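Local atomic coordinates of A-adding tRNA nucleotidyltransferase (Aquifex aeolicus, PDB entry 4WBY), a protein that adds the terminal adenosine to tRNAs ending in CC, using ATP and magnesium to complete the 3' CCA end. Residues A[118-123]-A[152-157]. Residues are numbered along the deposited sequence; the frame is centred on the assembly and turned at random.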
loop_
_atom_site.group_PDB
_atom_site.type_symbol
_atom_site.label_atom_id
_atom_site.label_comp_id
_atom_site.label_asym_id
_atom_site.label_seq_id
_atom_site.Cartn_x
_atom_site.Cartn_y
_atom_site.Cartn_z
ATOM N N ARG A 118 11.065 -14.250 10.112
ATOM C CA ARG A 118 10.465 -13.218 9.257
ATOM C C ARG A 118 10.116 -13.758 7.865
ATOM O O ARG A 118 10.257 -14.956 7.618
ATOM C CB ARG A 118 11.403 -12.015 9.188
ATOM C CG ARG A 118 11.397 -11.261 10.520
ATOM C CD ARG A 118 12.594 -10.371 10.743
ATOM N NE ARG A 118 12.597 -9.900 12.127
ATOM C CZ ARG A 118 12.091 -8.739 12.526
ATOM N NH1 ARG A 118 11.558 -7.909 11.636
ATOM N NH2 ARG A 118 12.139 -8.398 13.817
ATOM N N ASP A 119 9.622 -12.922 6.953
ATOM C CA ASP A 119 9.060 -13.522 5.737
ATOM C C ASP A 119 10.086 -13.851 4.634
ATOM O O ASP A 119 10.150 -15.004 4.195
ATOM C CB ASP A 119 7.913 -12.673 5.155
ATOM C CG ASP A 119 8.232 -11.180 5.010
ATOM O OD1 ASP A 119 9.393 -10.730 5.121
ATOM O OD2 ASP A 119 7.259 -10.440 4.743
ATOM N N PHE A 120 10.889 -12.880 4.209
ATOM C CA PHE A 120 11.774 -13.068 3.057
ATOM C C PHE A 120 13.180 -12.620 3.392
ATOM O O PHE A 120 13.370 -11.789 4.284
ATOM C CB PHE A 120 11.220 -12.318 1.839
ATOM C CG PHE A 120 9.778 -12.611 1.599
ATOM C CD1 PHE A 120 9.384 -13.893 1.238
ATOM C CD2 PHE A 120 8.806 -11.638 1.793
ATOM C CE1 PHE A 120 8.048 -14.206 1.061
ATOM C CE2 PHE A 120 7.463 -11.940 1.612
ATOM C CZ PHE A 120 7.082 -13.231 1.255
ATOM N N THR A 121 14.168 -13.182 2.698
ATOM C CA THR A 121 15.553 -12.940 3.086
ATOM C C THR A 121 15.912 -11.458 3.055
ATOM O O THR A 121 16.683 -10.991 3.897
ATOM C CB THR A 121 16.546 -13.713 2.204
ATOM O OG1 THR A 121 16.387 -13.316 0.840
ATOM C CG2 THR A 121 16.328 -15.228 2.329
ATOM N N ILE A 122 15.346 -10.706 2.117
ATOM C CA ILE A 122 15.709 -9.299 2.019
ATOM C C ILE A 122 15.118 -8.489 3.172
ATOM O O ILE A 122 15.529 -7.350 3.396
ATOM C CB ILE A 122 15.287 -8.675 0.670
ATOM C CG1 ILE A 122 13.764 -8.707 0.489
ATOM C CG2 ILE A 122 16.041 -9.337 -0.493
ATOM C CD1 ILE A 122 13.270 -7.896 -0.708
ATOM N N ASN A 123 14.177 -9.086 3.906
ATOM C CA ASN A 123 13.556 -8.452 5.073
ATOM C C ASN A 123 14.073 -8.988 6.403
ATOM O O ASN A 123 13.540 -8.652 7.471
ATOM C CB ASN A 123 12.034 -8.632 5.031
ATOM C CG ASN A 123 11.403 -7.952 3.845
ATOM O OD1 ASN A 123 11.964 -7.013 3.279
ATOM N ND2 ASN A 123 10.218 -8.423 3.456
ATOM N N ILE A 152 12.962 -12.651 -4.452
ATOM C CA ILE A 152 12.139 -12.866 -3.262
ATOM C C ILE A 152 12.228 -14.343 -2.862
ATOM O O ILE A 152 11.826 -15.229 -3.617
ATOM C CB ILE A 152 10.664 -12.471 -3.501
ATOM C CG1 ILE A 152 10.552 -10.991 -3.900
ATOM C CG2 ILE A 152 9.811 -12.767 -2.274
ATOM C CD1 ILE A 152 11.094 -10.002 -2.873
ATOM N N ARG A 153 12.743 -14.595 -1.664
ATOM C CA ARG A 153 13.023 -15.939 -1.180
ATOM C C ARG A 153 12.558 -16.085 0.257
ATOM O O ARG A 153 12.916 -15.260 1.104
ATOM C CB ARG A 153 14.530 -16.220 -1.256
ATOM C CG ARG A 153 14.902 -17.655 -0.967
ATOM C CD ARG A 153 16.397 -17.831 -0.777
ATOM N NE ARG A 153 17.152 -17.273 -1.894
ATOM C CZ ARG A 153 17.411 -17.907 -3.031
ATOM N NH1 ARG A 153 16.985 -19.156 -3.221
ATOM N NH2 ARG A 153 18.099 -17.281 -3.979
ATOM N N VAL A 154 11.780 -17.129 0.551
ATOM C CA VAL A 154 11.406 -17.391 1.940
ATOM C C VAL A 154 12.609 -17.891 2.760
ATOM O O VAL A 154 13.615 -18.354 2.208
ATOM C CB VAL A 154 10.240 -18.410 2.045
ATOM C CG1 VAL A 154 8.955 -17.807 1.475
ATOM C CG2 VAL A 154 10.605 -19.742 1.380
ATOM N N LEU A 155 12.487 -17.806 4.078
ATOM C CA LEU A 155 13.572 -18.169 4.993
ATOM C C LEU A 155 13.664 -19.663 5.274
ATOM O O LEU A 155 14.713 -20.158 5.710
ATOM C CB LEU A 155 13.415 -17.415 6.319
ATOM C CG LEU A 155 13.224 -15.895 6.236
ATOM C CD1 LEU A 155 13.354 -15.259 7.606
ATOM C CD2 LEU A 155 14.203 -15.268 5.283
ATOM N N HIS A 156 12.551 -20.359 5.066
ATOM C CA HIS A 156 12.457 -21.792 5.316
ATOM C C HIS A 156 11.344 -22.338 4.439
ATOM O O HIS A 156 10.387 -21.622 4.144
ATOM C CB HIS A 156 12.135 -22.037 6.800
ATOM C CG HIS A 156 12.036 -23.485 7.183
ATOM N ND1 HIS A 156 10.969 -24.286 6.827
ATOM C CD2 HIS A 156 12.874 -24.272 7.898
ATOM C CE1 HIS A 156 11.160 -25.505 7.300
ATOM N NE2 HIS A 156 12.311 -25.524 7.950
ATOM N N PRO A 157 11.466 -23.597 3.998
ATOM C CA PRO A 157 10.506 -24.101 3.010
ATOM C C PRO A 157 9.061 -24.222 3.482
ATOM O O PRO A 157 8.195 -24.288 2.620
ATOM C CB PRO A 157 11.062 -25.490 2.646
ATOM C CG PRO A 157 12.074 -25.796 3.688
ATOM C CD PRO A 157 12.622 -24.494 4.156
HETATM O O HOH W 1 9.962 -17.266 5.582
HETATM O O HOH W 2 14.224 -12.337 -0.558
#
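F120 and I152 meet face to methyl: CG2 of I152 sits over one side of the phenyl ring, 4.0 Å from its centroid and displaced toward the rim, a CH-pi contact. On the opposite face lies the CB of D119, while CG1 of V154 comes to the ring edge, 3.7 Å from F120 CE1. F120 has its CG beside the backbone N and anti to the carbonyl carbon (chi1 -50°), which turns one face of the ring to I152 and its edge to V154; A170 of helix 165-177 also touches this side chain. A smaller residue such as alanine here would probably leave the methyls of I152 and V154 facing a gap and the CB of D119 without its cover. The backbones join in one direct hydrogen bond, T121 N to R153 O at 2.9 Å, and two waters extend it, one from D119 O to L155 N, the other from T121 OG1, also hydrogen-bonded to D146, to R153 N. This pairing ties the ATP-binding turn of the nucleotidyltransferase head, which holds R118, D119 and N123, to the segment leading into helix 159-162. D119 OD1 accepts from F120 N (2.8 Å) and, on its syn side, from N123 ND2 (3.0 Å), both from one face of the carboxylate, while OD2 forms a salt bridge with R169. The side chains of L155 and T121 slide past each other in opposite directions, and I122 CD1 meets I152 CD1 at 3.7 Å.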